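Local coordinates for CaaX farnesyltransferase beta subunit Ram1 (Aspergillus fumigatus, PDB 4L9P), which probably transfers a farnesyl group from farnesyl diphosphate to a cysteine near the C-terminus of target proteins, as the zinc-dependent, peptide-binding half of a heterodimer, at residues L363-Y368 against S431-Y436. Numbering follows the deposited sequence.
With ZN (zinc ion), chain J; FII ([(3,7,11-trimethyl-dodeca-2,6,10-trienyloxycarbamoyl)-methyl]-phosphonic acid), chain Q; EDO (1,2-ethanediol), chain M.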
ATOM      1  N   LEU B 363      11.914   7.109  -1.323  1.00  3.40           N
ATOM      2  CA  LEU B 363      12.451   7.546  -0.015  1.00  2.77           C
ATOM      3  C   LEU B 363      11.715   6.868   1.126  1.00  3.70           C
ATOM      4  O   LEU B 363      10.541   6.494   1.037  1.00  4.17           O
ATOM      5  CB  LEU B 363      12.224   9.054   0.121  1.00  3.82           C
ATOM      6  CG  LEU B 363      12.880   9.933  -0.960  1.00  4.89           C
ATOM      7  CD1 LEU B 363      12.503  11.397  -0.739  1.00  6.62           C
ATOM      8  CD2 LEU B 363      14.390   9.755  -0.954  1.00  5.30           C
ATOM      9  N   VAL B 364      12.407   6.837   2.259  1.00  3.46           N
ATOM     10  CA  VAL B 364      11.710   6.402   3.489  1.00  3.56           C
ATOM     11  C   VAL B 364      10.527   7.301   3.852  1.00  4.18           C
ATOM     12  O   VAL B 364      10.481   8.484   3.491  1.00  3.93           O
ATOM     13  CB  VAL B 364      12.683   6.305   4.682  1.00  5.05           C
ATOM     14  CG1 VAL B 364      13.756   5.238   4.404  1.00  6.17           C
ATOM     15  CG2 VAL B 364      13.265   7.675   5.052  1.00  5.83           C
ATOM     16  N   ASP B 365       9.565   6.744   4.596  1.00  3.57           N
ATOM     17  CA  ASP B 365       8.412   7.508   5.063  1.00  3.02           C
ATOM     18  C   ASP B 365       7.813   6.753   6.240  1.00  2.55           C
ATOM     19  O   ASP B 365       7.636   5.525   6.197  1.00  4.14           O
ATOM     20  CB  ASP B 365       7.398   7.596   3.855  1.00  4.18           C
ATOM     21  CG  ASP B 365       6.096   8.186   4.191  1.00  3.47           C
ATOM     22  OD1 ASP B 365       5.701   8.368   5.369  1.00  3.19           O
ATOM     23  OD2 ASP B 365       5.364   8.546   3.251  1.00  4.79           O
ATOM     24  N   GLY B 366       7.594   7.502   7.309  1.00  2.48           N
ATOM     25  CA  GLY B 366       7.067   6.898   8.535  1.00  4.13           C
ATOM     26  C   GLY B 366       5.758   6.147   8.347  1.00  3.50           C
ATOM     27  O   GLY B 366       5.470   5.247   9.167  1.00  4.41           O
ATOM     28  N   CYS B 367       4.915   6.452   7.332  1.00  3.35           N
ATOM     29  CA  CYS B 367       3.670   5.658   7.276  1.00  2.60           C
ATOM     30  C   CYS B 367       3.926   4.196   6.841  1.00  3.27           C
ATOM     31  O   CYS B 367       3.115   3.307   7.159  1.00  3.52           O
ATOM     32  CB  CYS B 367       2.574   6.323   6.386  1.00  3.38           C
ATOM     33  SG  CYS B 367       3.054   6.405   4.560  1.00  4.27           S
ATOM     34  N   TYR B 368       5.058   3.970   6.180  1.00  2.59           N
ATOM     35  CA  TYR B 368       5.397   2.590   5.809  1.00  3.02           C
ATOM     36  C   TYR B 368       5.794   1.783   7.056  1.00  3.25           C
ATOM     37  O   TYR B 368       5.955   0.577   6.951  1.00  3.15           O
ATOM     38  CB  TYR B 368       6.488   2.521   4.707  1.00  2.94           C
ATOM     39  CG  TYR B 368       6.000   3.221   3.425  1.00  3.15           C
ATOM     40  CD1 TYR B 368       4.722   2.941   2.936  1.00  5.08           C
ATOM     41  CD2 TYR B 368       6.775   4.182   2.824  1.00  3.50           C
ATOM     42  CE1 TYR B 368       4.209   3.626   1.773  1.00  4.38           C
ATOM     43  CE2 TYR B 368       6.317   4.863   1.680  1.00  3.24           C
ATOM     44  CZ  TYR B 368       5.025   4.584   1.216  1.00  3.34           C
ATOM     45  OH  TYR B 368       4.554   5.223   0.089  1.00  4.35           O
ATOM     46  N   SER B 431      -2.653  13.407  10.773  1.00  5.99           N
ATOM     47  CA  SER B 431      -3.111  12.320  11.628  1.00  5.99           C
ATOM     48  C   SER B 431      -2.937  10.938  10.966  1.00  5.63           C
ATOM     49  O   SER B 431      -2.843   9.926  11.652  1.00  5.85           O
ATOM     50  CB  SER B 431      -4.547  12.559  12.094  1.00  7.45           C
ATOM     51  OG  SER B 431      -5.440  12.545  11.007  1.00  8.49           O
ATOM     52  N   TYR B 432      -2.852  10.921   9.623  1.00  5.35           N
ATOM     53  CA  TYR B 432      -2.541   9.669   8.879  1.00  4.76           C
ATOM     54  C   TYR B 432      -1.129   9.210   9.253  1.00  4.27           C
ATOM     55  O   TYR B 432      -0.924   8.013   9.625  1.00  4.86           O
ATOM     56  CB  TYR B 432      -2.668   9.922   7.361  1.00  4.78           C
ATOM     57  CG  TYR B 432      -2.012   8.928   6.470  1.00  4.48           C
ATOM     58  CD1 TYR B 432      -2.691   7.758   6.050  1.00  4.67           C
ATOM     59  CD2 TYR B 432      -0.694   9.118   6.054  1.00  4.27           C
ATOM     60  CE1 TYR B 432      -2.050   6.826   5.236  1.00  3.91           C
ATOM     61  CE2 TYR B 432      -0.058   8.201   5.226  1.00  4.05           C
ATOM     62  CZ  TYR B 432      -0.730   7.052   4.819  1.00  4.07           C
ATOM     63  OH  TYR B 432      -0.034   6.142   4.043  1.00  4.75           O
ATOM     64  N   HIS B 433      -0.131  10.111   9.152  1.00  4.68           N
ATOM     65  CA  HIS B 433       1.236   9.761   9.521  1.00  3.95           C
ATOM     66  C   HIS B 433       1.353   9.461  11.024  1.00  5.08           C
ATOM     67  O   HIS B 433       2.176   8.626  11.418  1.00  6.54           O
ATOM     68  CB  HIS B 433       2.219  10.821   9.036  1.00  3.95           C
ATOM     69  CG  HIS B 433       2.472  10.662   7.557  1.00  3.90           C
ATOM     70  ND1 HIS B 433       1.846  11.443   6.602  1.00  5.23           N
ATOM     71  CD2 HIS B 433       3.229   9.751   6.905  1.00  4.27           C
ATOM     72  CE1 HIS B 433       2.204  10.986   5.392  1.00  4.68           C
ATOM     73  NE2 HIS B 433       3.031   9.956   5.553  1.00  4.60           N
ATOM     74  N   THR B 434       0.575  10.135  11.842  1.00  5.37           N
ATOM     75  CA  THR B 434       0.605   9.885  13.281  1.00  5.29           C
ATOM     76  C   THR B 434       0.055   8.477  13.550  1.00  5.71           C
ATOM     77  O   THR B 434       0.709   7.662  14.257  1.00  6.46           O
ATOM     78  CB  THR B 434      -0.256  10.941  14.029  1.00  6.51           C
ATOM     79  OG1 THR B 434       0.296  12.225  13.772  1.00  6.12           O
ATOM     80  CG2 THR B 434      -0.242  10.665  15.532  1.00  7.52           C
ATOM     81  N   CYS B 435      -1.115   8.146  12.993  1.00  4.54           N
ATOM     82  CA  CYS B 435      -1.618   6.798  13.178  1.00  4.76           C
ATOM     83  C   CYS B 435      -0.622   5.700  12.744  1.00  3.91           C
ATOM     84  O   CYS B 435      -0.368   4.712  13.490  1.00  4.40           O
ATOM     85  CB  CYS B 435      -2.926   6.664  12.349  1.00  5.70           C
ATOM     86  SG  CYS B 435      -3.617   5.003  12.257  1.00  7.05           S
ATOM     87  N   TYR B 436      -0.103   5.823  11.513  1.00  3.62           N
ATOM     88  CA  TYR B 436       0.676   4.704  10.989  1.00  3.56           C
ATOM     89  C   TYR B 436       2.108   4.628  11.538  1.00  3.89           C
ATOM     90  O   TYR B 436       2.621   3.513  11.672  1.00  4.34           O
ATOM     91  CB  TYR B 436       0.627   4.664   9.448  1.00  3.65           C
ATOM     92  CG  TYR B 436      -0.782   4.272   9.002  1.00  4.33           C
ATOM     93  CD1 TYR B 436      -1.394   3.072   9.429  1.00  4.30           C
ATOM     94  CD2 TYR B 436      -1.520   5.117   8.168  1.00  4.35           C
ATOM     95  CE1 TYR B 436      -2.657   2.679   9.001  1.00  4.58           C
ATOM     96  CE2 TYR B 436      -2.780   4.747   7.757  1.00  4.02           C
ATOM     97  CZ  TYR B 436      -3.366   3.553   8.146  1.00  3.59           C
ATOM     98  OH  TYR B 436      -4.641   3.192   7.737  1.00  4.21           O
TER
HETATM   99 ZN    ZN J 601       3.511   8.663   4.059  1.00  5.22          ZN
HETATM  100  C1  FII Q 608      -6.105   0.292   3.010  1.00 11.11           C
HETATM  101  C2  FII Q 608      -5.530   1.332   2.085  1.00 10.84           C
HETATM  102  C6  FII Q 608      -6.495   2.292   1.532  1.00 12.73           C
HETATM  103  C10 FII Q 608      -4.196   1.081   1.510  1.00 10.00           C
HETATM  104  C11 FII Q 608      -3.524   1.999   0.489  1.00  9.72           C
HETATM  105  C12 FII Q 608      -2.512   2.890   1.266  1.00  8.89           C
HETATM  106  C15 FII Q 608      -1.407   3.563   0.456  1.00 10.93           C
HETATM  107  C18 FII Q 608      -0.391   4.448   1.168  1.00 11.22           C
HETATM  108  C22 FII Q 608      -1.661   3.670  -1.014  1.00 14.30           C
HETATM  109  C23 FII Q 608      -0.427   3.985  -1.845  1.00 17.67           C
HETATM  110  C24 FII Q 608      -0.775   4.333  -3.242  1.00 15.94           C
HETATM  111  C27 FII Q 608       0.355   5.057  -3.902  1.00 12.41           C
HETATM  112  C30 FII Q 608       1.362   4.166  -4.608  1.00 12.96           C
HETATM  113  C34 FII Q 608       0.028   6.427  -4.361  1.00 12.41           C
HETATM  114  C35 FII Q 608       0.931   7.213  -5.289  1.00 13.03           C
HETATM  115  O36 FII Q 608       1.478   8.341  -4.630  1.00 11.83           O
HETATM  116  N42 FII Q 608       2.163   8.081  -3.474  1.00 10.47           N
HETATM  117  C43 FII Q 608       3.553   8.090  -3.663  1.00  7.89           C
HETATM  118  O44 FII Q 608       4.123   8.256  -4.752  1.00  8.17           O
HETATM  119  C45 FII Q 608       4.326   7.888  -2.368  1.00  5.97           C
HETATM  120  P46 FII Q 608       5.938   6.969  -2.582  1.00  4.74           P
HETATM  121  O49 FII Q 608       5.625   5.791  -3.427  1.00  5.05           O
HETATM  122  O50 FII Q 608       6.944   7.924  -3.144  1.00  7.34           O
HETATM  123  O51 FII Q 608       6.271   6.580  -1.126  1.00  5.07           O
HETATM  124  C1  EDO M 604      -6.048  15.291   8.936  1.00 16.48           C
HETATM  125  O1  EDO M 604      -5.766  13.942   8.582  1.00 18.09           O
HETATM  126  C2  EDO M 604      -4.886  16.217   9.102  1.00 17.15           C
HETATM  127  O2  EDO M 604      -4.093  15.718  10.170  1.00 14.60           O
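The catalytic zinc site of the farnesyltransferase beta subunit joins the loop 363-368, through Asp365 and Cys367, to the first turn of helix 431-444, through His433. The carboxylate of Asp365 takes the zinc unevenly, with OD2 at 2.0 Å from the ion and OD1 at 2.6 Å. Cys367 SG and His433 NE2 complete the protein's share, and a further ligand comes from the bound peptide. Asp365 OD1 and His433 NE2 are neighbours because both bind zinc, not through a hydrogen bond; their carboxylate and imidazole planes are 26° apart.

Within the loop, a type I turn from Asp365 to Tyr368 folds the cysteine back beside the aspartate. Cys367 N donates an almost straight bond of 2.9 Å to Asp365 OD1, reaching it from above the carboxylate plane, so the more distant zinc-binding oxygen also caps the turn that leads into helix 368-371. Cys367 SG is set between the backbone N and the carbonyl carbon (chi1 66°), which turns it to the ion; CB, which this torsion does not move, lies 3.4 Å from Tyr432 CE2. The sulfur itself sits at the edge of the Tyr432 ring, 3.1 Å from its OH, a hydroxyl that is hydrogen-bonded to Trp371. One turn further along the helix, Tyr436 CB packs 4.0 Å from Cys367 CB and also meets Cys367 O, at 3.6 Å.

The same elements border the isoprenoid pocket. Tyr368 OH donates a 2.5 Å hydrogen bond to phosphonate O51 of the farnesyl diphosphate analogue FII, which lies near the plane of the Tyr368 ring, and Tyr432 OH touches C18 of the isoprenoid chain. An Asp-Cys-His zinc site beside an isoprenoid pocket, within an alpha-alpha toroid, is the hallmark of protein prenyltransferase beta subunits.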